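Local coordinates for glycosylation Associate Protein 2 (Streptococcus agalactiae serotype V, PDB 6OYC), which probably takes part, with its partners Gap1 and Gap3, in the glycosylation and accessory Sec secretion of a serine-rich cell-surface adhesin, at residues I178-H192 and K253-G265. Numbering follows the deposited sequence.
Sequences IPFSSDFYNELFLEH and KLGPLHRRNGRGG
Tyr185 lays its ring flat over Gly264, whose CA sits 3.5 Å from the ring centroid, a CH-pi contact close to the ring normal; with CG beside the backbone N (chi1 -64°), the ring leans over the turn that follows strand 253-262. Phe184 takes Asn261 CB over one face of its ring, while Ser181 OG covers the other. Between these rings and His192 the strands form a long-range antiparallel pairing, with Glu187-Arg260 and Phe189-His258 as hydrogen-bonded pairs; a beta bulge shifts the register near Glu191 and Gly255. Glu187, extended beyond CG, runs across Gly262, its CD 3.6 Å from Gly262 CA. Its carboxylate meets Arg260 through a water, OE1 and Arg260 NH1 being 4.9 Å apart, and waters also link OE2 to the backbone N of Arg263 and of Gly264. On the same face, His258 NE2 donates an almost straight bond (174°) to Glu191 OE1, 3.2 Å away; Tyr157 binds OE2, Glu308 holds His258 ND1, and Arg260 forms salt bridges with Glu308 and Glu283. Opposite, Leu190 CD1 packs on Leu257 CB in an apolar patch that Leu188 and Ile178 extend; Arg259 lays its guanidinium against Pro179. Strands 185-195 and 251-262 share one antiparallel sheet with 230-232, 132-135 and 157-165; Ile178 belongs to a second, pairing with 238-247, whose Leu240 Leu188 touches from the first.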
ATOM      1  N   ILE B 178      20.055   4.834  -6.202  1.00 31.73           N
ATOM      2  CA  ILE B 178      18.627   4.585  -6.347  1.00 27.03           C
ATOM      3  C   ILE B 178      18.247   4.884  -7.790  1.00 30.89           C
ATOM      4  O   ILE B 178      18.423   6.026  -8.238  1.00 31.32           O
ATOM      5  CB  ILE B 178      17.813   5.453  -5.386  1.00 29.98           C
ATOM      6  CG1 ILE B 178      18.260   5.208  -3.950  1.00 31.69           C
ATOM      7  CG2 ILE B 178      16.342   5.153  -5.534  1.00 30.54           C
ATOM      8  CD1 ILE B 178      17.578   6.111  -2.955  1.00 30.87           C
ATOM      9  N   PRO B 179      17.725   3.914  -8.539  1.00 29.75           N
ATOM     10  CA  PRO B 179      17.273   4.188  -9.908  1.00 31.10           C
ATOM     11  C   PRO B 179      16.277   5.338  -9.935  1.00 34.12           C
ATOM     12  O   PRO B 179      15.333   5.384  -9.152  1.00 32.52           O
ATOM     13  CB  PRO B 179      16.609   2.870 -10.333  1.00 30.79           C
ATOM     14  CG  PRO B 179      17.178   1.827  -9.395  1.00 35.86           C
ATOM     15  CD  PRO B 179      17.392   2.549  -8.098  1.00 32.48           C
ATOM     16  N   PHE B 180      16.508   6.277 -10.833  1.00 30.25           N
ATOM     17  CA  PHE B 180      15.669   7.452 -10.974  1.00 33.36           C
ATOM     18  C   PHE B 180      15.080   7.442 -12.374  1.00 32.90           C
ATOM     19  O   PHE B 180      15.819   7.458 -13.361  1.00 29.97           O
ATOM     20  CB  PHE B 180      16.483   8.725 -10.735  1.00 33.03           C
ATOM     21  CG  PHE B 180      15.675   9.986 -10.781  1.00 33.06           C
ATOM     22  CD1 PHE B 180      15.360  10.579 -11.996  1.00 31.05           C
ATOM     23  CD2 PHE B 180      15.240  10.582  -9.606  1.00 29.44           C
ATOM     24  CE1 PHE B 180      14.623  11.738 -12.041  1.00 32.17           C
ATOM     25  CE2 PHE B 180      14.511  11.749  -9.641  1.00 29.20           C
ATOM     26  CZ  PHE B 180      14.203  12.332 -10.860  1.00 32.84           C
ATOM     27  N   SER B 181      13.761   7.424 -12.458  1.00 34.93           N
ATOM     28  CA  SER B 181      13.082   7.346 -13.735  1.00 33.39           C
ATOM     29  C   SER B 181      12.704   8.735 -14.229  1.00 34.03           C
ATOM     30  O   SER B 181      12.386   9.640 -13.449  1.00 31.40           O
ATOM     31  CB  SER B 181      11.828   6.478 -13.612  1.00 34.70           C
ATOM     32  OG  SER B 181      11.021   6.555 -14.782  1.00 35.55           O
ATOM     33  N   SER B 182      12.734   8.898 -15.542  1.00 32.90           N
ATOM     34  CA  SER B 182      12.213  10.109 -16.148  1.00 35.38           C
ATOM     35  C   SER B 182      10.726  10.002 -16.479  1.00 34.67           C
ATOM     36  O   SER B 182      10.122  11.002 -16.882  1.00 36.48           O
ATOM     37  CB  SER B 182      13.009  10.444 -17.413  1.00 36.21           C
ATOM     38  OG  SER B 182      13.158   9.284 -18.209  1.00 37.96           O
ATOM     39  N   ASP B 183      10.111   8.833 -16.285  1.00 33.56           N
ATOM     40  CA  ASP B 183       8.741   8.603 -16.745  1.00 34.93           C
ATOM     41  C   ASP B 183       7.681   8.674 -15.653  1.00 33.99           C
ATOM     42  O   ASP B 183       6.498   8.796 -15.987  1.00 33.55           O
ATOM     43  CB  ASP B 183       8.645   7.255 -17.445  1.00 33.86           C
ATOM     44  CG  ASP B 183       9.512   7.199 -18.673  1.00 36.90           C
ATOM     45  OD1 ASP B 183       9.506   8.159 -19.476  1.00 39.47           O
ATOM     46  OD2 ASP B 183      10.219   6.206 -18.822  1.00 40.21           O
ATOM     47  N   PHE B 184       8.060   8.614 -14.373  1.00 33.30           N
ATOM     48  CA  PHE B 184       7.111   8.781 -13.280  1.00 33.62           C
ATOM     49  C   PHE B 184       7.783   9.553 -12.150  1.00 33.34           C
ATOM     50  O   PHE B 184       8.967   9.893 -12.221  1.00 33.26           O
ATOM     51  CB  PHE B 184       6.560   7.433 -12.787  1.00 32.16           C
ATOM     52  CG  PHE B 184       7.588   6.328 -12.694  1.00 34.34           C
ATOM     53  CD1 PHE B 184       8.488   6.279 -11.640  1.00 35.57           C
ATOM     54  CD2 PHE B 184       7.637   5.325 -13.655  1.00 32.82           C
ATOM     55  CE1 PHE B 184       9.431   5.242 -11.545  1.00 32.47           C
ATOM     56  CE2 PHE B 184       8.563   4.307 -13.572  1.00 30.45           C
ATOM     57  CZ  PHE B 184       9.465   4.264 -12.512  1.00 31.19           C
ATOM     58  N   TYR B 185       7.010   9.854 -11.111  1.00 31.82           N
ATOM     59  CA  TYR B 185       7.568  10.481  -9.923  1.00 28.98           C
ATOM     60  C   TYR B 185       8.426   9.479  -9.173  1.00 31.14           C
ATOM     61  O   TYR B 185       8.146   8.273  -9.159  1.00 30.53           O
ATOM     62  CB  TYR B 185       6.460  11.002  -9.013  1.00 28.74           C
ATOM     63  CG  TYR B 185       5.648  12.088  -9.642  1.00 30.22           C
ATOM     64  CD1 TYR B 185       4.547  11.787 -10.450  1.00 32.45           C
ATOM     65  CD2 TYR B 185       5.997  13.418  -9.468  1.00 28.55           C
ATOM     66  CE1 TYR B 185       3.805  12.797 -11.052  1.00 31.06           C
ATOM     67  CE2 TYR B 185       5.275  14.433 -10.066  1.00 28.88           C
ATOM     68  CZ  TYR B 185       4.176  14.116 -10.855  1.00 34.56           C
ATOM     69  OH  TYR B 185       3.448  15.131 -11.426  1.00 32.92           O
ATOM     70  N   ASN B 186       9.493   9.983  -8.561  1.00 29.07           N
ATOM     71  CA  ASN B 186      10.391   9.166  -7.755  1.00 29.73           C
ATOM     72  C   ASN B 186      10.167   9.557  -6.308  1.00 32.65           C
ATOM     73  O   ASN B 186      10.517  10.669  -5.898  1.00 31.90           O
ATOM     74  CB  ASN B 186      11.843   9.358  -8.173  1.00 28.87           C
ATOM     75  CG  ASN B 186      12.071   8.968  -9.613  1.00 30.79           C
ATOM     76  OD1 ASN B 186      12.348   7.810  -9.912  1.00 28.56           O
ATOM     77  ND2 ASN B 186      11.913   9.931 -10.523  1.00 29.66           N
ATOM     78  N   GLU B 187       9.563   8.648  -5.550  1.00 31.12           N
ATOM     79  CA  GLU B 187       9.219   8.900  -4.173  1.00 30.51           C
ATOM     80  C   GLU B 187      10.339   8.436  -3.263  1.00 28.65           C
ATOM     81  O   GLU B 187      10.909   7.364  -3.456  1.00 31.51           O
ATOM     82  CB  GLU B 187       7.916   8.182  -3.807  1.00 31.06           C
ATOM     83  CG  GLU B 187       6.683   8.910  -4.259  1.00 33.60           C
ATOM     84  CD  GLU B 187       5.371   8.252  -3.797  1.00 36.01           C
ATOM     85  OE1 GLU B 187       5.387   7.101  -3.302  1.00 30.49           O
ATOM     86  OE2 GLU B 187       4.315   8.905  -3.938  1.00 37.26           O
ATOM     87  N   LEU B 188      10.628   9.238  -2.257  1.00 29.48           N
ATOM     88  CA  LEU B 188      11.525   8.871  -1.180  1.00 29.86           C
ATOM     89  C   LEU B 188      10.809   9.134   0.134  1.00 31.19           C
ATOM     90  O   LEU B 188      10.086  10.127   0.251  1.00 29.32           O
ATOM     91  CB  LEU B 188      12.827   9.694  -1.246  1.00 28.42           C
ATOM     92  CG  LEU B 188      13.580   9.588  -2.574  1.00 28.76           C
ATOM     93  CD1 LEU B 188      14.665  10.651  -2.689  1.00 30.28           C
ATOM     94  CD2 LEU B 188      14.180   8.203  -2.717  1.00 30.28           C
ATOM     95  N   PHE B 189      11.028   8.269   1.129  1.00 28.76           N
ATOM     96  CA  PHE B 189      10.586   8.573   2.490  1.00 28.98           C
ATOM     97  C   PHE B 189      11.538   7.947   3.499  1.00 30.32           C
ATOM     98  O   PHE B 189      11.753   6.731   3.491  1.00 34.31           O
ATOM     99  CB  PHE B 189       9.155   8.082   2.751  1.00 30.95           C
ATOM    100  CG  PHE B 189       8.731   8.272   4.165  1.00 30.45           C
ATOM    101  CD1 PHE B 189       8.631   9.551   4.695  1.00 32.19           C
ATOM    102  CD2 PHE B 189       8.480   7.184   4.983  1.00 31.65           C
ATOM    103  CE1 PHE B 189       8.275   9.751   6.007  1.00 29.59           C
ATOM    104  CE2 PHE B 189       8.120   7.377   6.299  1.00 34.15           C
ATOM    105  CZ  PHE B 189       8.021   8.663   6.813  1.00 33.14           C
ATOM    106  N   LEU B 190      12.078   8.766   4.387  1.00 29.53           N
ATOM    107  CA  LEU B 190      13.060   8.326   5.372  1.00 34.71           C
ATOM    108  C   LEU B 190      12.384   8.238   6.740  1.00 34.29           C
ATOM    109  O   LEU B 190      11.998   9.260   7.313  1.00 36.31           O
ATOM    110  CB  LEU B 190      14.235   9.297   5.412  1.00 30.85           C
ATOM    111  CG  LEU B 190      15.258   9.105   6.513  1.00 34.60           C
ATOM    112  CD1 LEU B 190      16.038   7.854   6.187  1.00 36.21           C
ATOM    113  CD2 LEU B 190      16.193  10.334   6.639  1.00 31.14           C
ATOM    114  N   GLU B 191      12.237   7.026   7.257  1.00 30.94           N
ATOM    115  CA  GLU B 191      11.854   6.841   8.650  1.00 34.95           C
ATOM    116  C   GLU B 191      12.951   7.361   9.550  1.00 33.52           C
ATOM    117  O   GLU B 191      14.087   6.880   9.487  1.00 36.48           O
ATOM    118  CB  GLU B 191      11.649   5.369   8.954  1.00 36.69           C
ATOM    119  CG  GLU B 191      10.338   4.839   8.607  1.00 39.46           C
ATOM    120  CD  GLU B 191      10.225   3.406   9.052  1.00 44.18           C
ATOM    121  OE1 GLU B 191       9.873   2.575   8.176  1.00 39.32           O
ATOM    122  OE2 GLU B 191      10.497   3.134  10.260  1.00 42.00           O
ATOM    123  N   HIS B 192      12.620   8.295  10.427  1.00 34.29           N
ATOM    124  CA  HIS B 192      13.605   8.699  11.417  1.00 34.89           C
ATOM    125  C   HIS B 192      12.891   9.370  12.566  1.00 34.19           C
ATOM    126  O   HIS B 192      11.704   9.680  12.488  1.00 34.61           O
ATOM    127  CB  HIS B 192      14.623   9.656  10.830  1.00 33.29           C
ATOM    128  CG  HIS B 192      14.022  10.969  10.479  1.00 35.96           C
ATOM    129  ND1 HIS B 192      13.083  11.100   9.478  1.00 35.35           N
ATOM    130  CD2 HIS B 192      14.177  12.200  11.023  1.00 33.77           C
ATOM    131  CE1 HIS B 192      12.702  12.363   9.402  1.00 35.87           C
ATOM    132  NE2 HIS B 192      13.342  13.046  10.335  1.00 37.88           N
ATOM    133  N   LYS B 253      17.737   8.786  15.192  1.00 39.04           N
ATOM    134  CA  LYS B 253      17.432   7.380  14.952  1.00 39.81           C
ATOM    135  C   LYS B 253      16.949   7.271  13.521  1.00 35.83           C
ATOM    136  O   LYS B 253      15.925   7.857  13.175  1.00 39.78           O
ATOM    137  CB  LYS B 253      16.357   6.838  15.900  1.00 39.59           C
ATOM    138  CG  LYS B 253      16.732   6.817  17.368  1.00 48.79           C
ATOM    139  CD  LYS B 253      15.921   5.743  18.106  1.00 58.98           C
ATOM    140  CE  LYS B 253      16.124   5.788  19.629  1.00 61.77           C
ATOM    141  NZ  LYS B 253      15.433   6.932  20.301  1.00 57.11           N
ATOM    142  N   LEU B 254      17.666   6.518  12.700  1.00 36.61           N
ATOM    143  CA  LEU B 254      17.310   6.314  11.302  1.00 34.81           C
ATOM    144  C   LEU B 254      16.729   4.924  11.112  1.00 34.60           C
ATOM    145  O   LEU B 254      17.282   3.941  11.614  1.00 36.66           O
ATOM    146  CB  LEU B 254      18.530   6.488  10.404  1.00 30.75           C
ATOM    147  CG  LEU B 254      19.142   7.884  10.498  1.00 35.99           C
ATOM    148  CD1 LEU B 254      20.501   7.910   9.838  1.00 32.92           C
ATOM    149  CD2 LEU B 254      18.215   8.914   9.857  1.00 30.97           C
ATOM    150  N   GLY B 255      15.631   4.842  10.378  1.00 32.04           N
ATOM    151  CA  GLY B 255      15.106   3.569   9.955  1.00 34.24           C
ATOM    152  C   GLY B 255      15.273   3.404   8.458  1.00 34.11           C
ATOM    153  O   GLY B 255      16.094   4.074   7.835  1.00 32.17           O
ATOM    154  N   PRO B 256      14.495   2.514   7.847  1.00 34.28           N
ATOM    155  CA  PRO B 256      14.623   2.315   6.404  1.00 31.03           C
ATOM    156  C   PRO B 256      14.385   3.605   5.636  1.00 33.52           C
ATOM    157  O   PRO B 256      13.576   4.452   6.024  1.00 32.38           O
ATOM    158  CB  PRO B 256      13.531   1.282   6.085  1.00 30.80           C
ATOM    159  CG  PRO B 256      13.147   0.683   7.407  1.00 35.37           C
ATOM    160  CD  PRO B 256      13.367   1.759   8.415  1.00 35.54           C
ATOM    161  N   LEU B 257      15.095   3.739   4.519  1.00 33.83           N
ATOM    162  CA  LEU B 257      14.791   4.749   3.513  1.00 32.61           C
ATOM    163  C   LEU B 257      13.997   4.062   2.406  1.00 30.37           C
ATOM    164  O   LEU B 257      14.523   3.185   1.712  1.00 31.85           O
ATOM    165  CB  LEU B 257      16.074   5.389   2.974  1.00 29.32           C
ATOM    166  CG  LEU B 257      15.951   6.156   1.657  1.00 30.84           C
ATOM    167  CD1 LEU B 257      15.060   7.382   1.857  1.00 30.21           C
ATOM    168  CD2 LEU B 257      17.329   6.580   1.128  1.00 29.70           C
ATOM    169  N   HIS B 258      12.731   4.452   2.249  1.00 33.95           N
ATOM    170  CA  HIS B 258      11.850   3.892   1.232  1.00 29.26           C
ATOM    171  C   HIS B 258      12.000   4.662  -0.061  1.00 29.61           C
ATOM    172  O   HIS B 258      12.054   5.897  -0.054  1.00 28.51           O
ATOM    173  CB  HIS B 258      10.383   3.961   1.657  1.00 27.16           C
ATOM    174  CG  HIS B 258      10.085   3.257   2.937  1.00 32.19           C
ATOM    175  ND1 HIS B 258       9.568   1.982   2.976  1.00 31.02           N
ATOM    176  CD2 HIS B 258      10.205   3.657   4.225  1.00 32.11           C
ATOM    177  CE1 HIS B 258       9.390   1.621   4.234  1.00 30.89           C
ATOM    178  NE2 HIS B 258       9.763   2.621   5.012  1.00 34.78           N
ATOM    179  N   ARG B 259      11.977   3.936  -1.178  1.00 27.63           N
ATOM    180  CA  ARG B 259      11.861   4.566  -2.488  1.00 28.03           C
ATOM    181  C   ARG B 259      10.780   3.860  -3.293  1.00 30.24           C
ATOM    182  O   ARG B 259      10.709   2.630  -3.298  1.00 33.18           O
ATOM    183  CB  ARG B 259      13.203   4.550  -3.230  1.00 30.55           C
ATOM    184  CG  ARG B 259      13.720   3.164  -3.612  1.00 30.51           C
ATOM    185  CD  ARG B 259      13.454   2.950  -5.075  1.00 29.72           C
ATOM    186  NE  ARG B 259      14.160   1.792  -5.587  1.00 35.06           N
ATOM    187  CZ  ARG B 259      13.918   1.240  -6.771  1.00 38.72           C
ATOM    188  NH1 ARG B 259      12.981   1.748  -7.568  1.00 36.85           N
ATOM    189  NH2 ARG B 259      14.615   0.189  -7.161  1.00 38.75           N
ATOM    190  N   ARG B 260       9.929   4.640  -3.966  1.00 33.79           N
ATOM    191  CA  ARG B 260       8.714   4.120  -4.591  1.00 28.69           C
ATOM    192  C   ARG B 260       8.490   4.757  -5.955  1.00 29.99           C
ATOM    193  O   ARG B 260       8.837   5.923  -6.185  1.00 31.02           O
ATOM    194  CB  ARG B 260       7.471   4.373  -3.703  1.00 29.71           C
ATOM    195  CG  ARG B 260       7.507   3.612  -2.385  1.00 31.80           C
ATOM    196  CD  ARG B 260       6.512   4.136  -1.335  1.00 29.37           C
ATOM    197  NE  ARG B 260       6.756   3.486  -0.048  1.00 27.13           N
ATOM    198  CZ  ARG B 260       6.588   4.077   1.127  1.00 27.65           C
ATOM    199  NH1 ARG B 260       6.153   5.330   1.180  1.00 26.75           N
ATOM    200  NH2 ARG B 260       6.833   3.410   2.247  1.00 24.66           N
ATOM    201  N   ASN B 261       7.892   3.983  -6.865  1.00 30.99           N
ATOM    202  CA  ASN B 261       7.309   4.580  -8.065  1.00 30.30           C
ATOM    203  C   ASN B 261       6.103   5.411  -7.631  1.00 32.95           C
ATOM    204  O   ASN B 261       5.147   4.874  -7.059  1.00 30.63           O
ATOM    205  CB  ASN B 261       6.887   3.513  -9.071  1.00 31.40           C
ATOM    206  CG  ASN B 261       8.060   2.693  -9.632  1.00 35.04           C
ATOM    207  OD1 ASN B 261       9.238   2.905  -9.291  1.00 32.75           O
ATOM    208  ND2 ASN B 261       7.729   1.734 -10.492  1.00 33.92           N
ATOM    209  N   GLY B 262       6.159   6.720  -7.875  1.00 32.75           N
ATOM    210  CA  GLY B 262       5.163   7.639  -7.356  1.00 30.00           C
ATOM    211  C   GLY B 262       4.254   8.217  -8.425  1.00 31.52           C
ATOM    212  O   GLY B 262       4.589   8.246  -9.614  1.00 29.33           O
ATOM    213  N   ARG B 263       3.097   8.707  -8.003  1.00 29.23           N
ATOM    214  CA  ARG B 263       2.099   9.218  -8.930  1.00 32.19           C
ATOM    215  C   ARG B 263       1.812  10.697  -8.714  1.00 31.96           C
ATOM    216  O   ARG B 263       0.868  11.230  -9.306  1.00 29.38           O
ATOM    217  CB  ARG B 263       0.819   8.381  -8.811  1.00 32.50           C
ATOM    218  CG  ARG B 263       1.074   6.899  -9.113  1.00 28.94           C
ATOM    219  CD  ARG B 263      -0.204   6.074  -9.029  1.00 32.94           C
ATOM    220  NE  ARG B 263       0.065   4.659  -9.264  1.00 34.64           N
ATOM    221  CZ  ARG B 263       0.044   4.072 -10.459  1.00 32.83           C
ATOM    222  NH1 ARG B 263      -0.244   4.771 -11.564  1.00 29.51           N
ATOM    223  NH2 ARG B 263       0.320   2.778 -10.544  1.00 33.49           N
ATOM    224  N   GLY B 264       2.603  11.373  -7.880  1.00 32.56           N
ATOM    225  CA  GLY B 264       2.457  12.801  -7.716  1.00 29.61           C
ATOM    226  C   GLY B 264       1.139  13.247  -7.141  1.00 31.19           C
ATOM    227  O   GLY B 264       0.756  14.404  -7.332  1.00 31.41           O
ATOM    228  N   GLY B 265       0.418  12.364  -6.451  1.00 30.74           N
ATOM    229  CA  GLY B 265      -0.905  12.695  -5.932  1.00 33.98           C
ATOM    230  C   GLY B 265      -2.040  11.820  -6.438  1.00 34.80           C
ATOM    231  O   GLY B 265      -3.122  11.843  -5.847  1.00 36.03           O
TER
HETATM  232  O   HOH W   1       4.735  10.955  -6.096  1.00 30.14           O
HETATM  233  O   HOH W   2       2.269   8.318  -5.373  1.00 30.27           O
HETATM  234  O   HOH W   3       3.590   5.348  -4.877  1.00 31.48           O
HETATM  235  O   HOH W   4       4.334   6.520  -0.908  1.00 33.62           O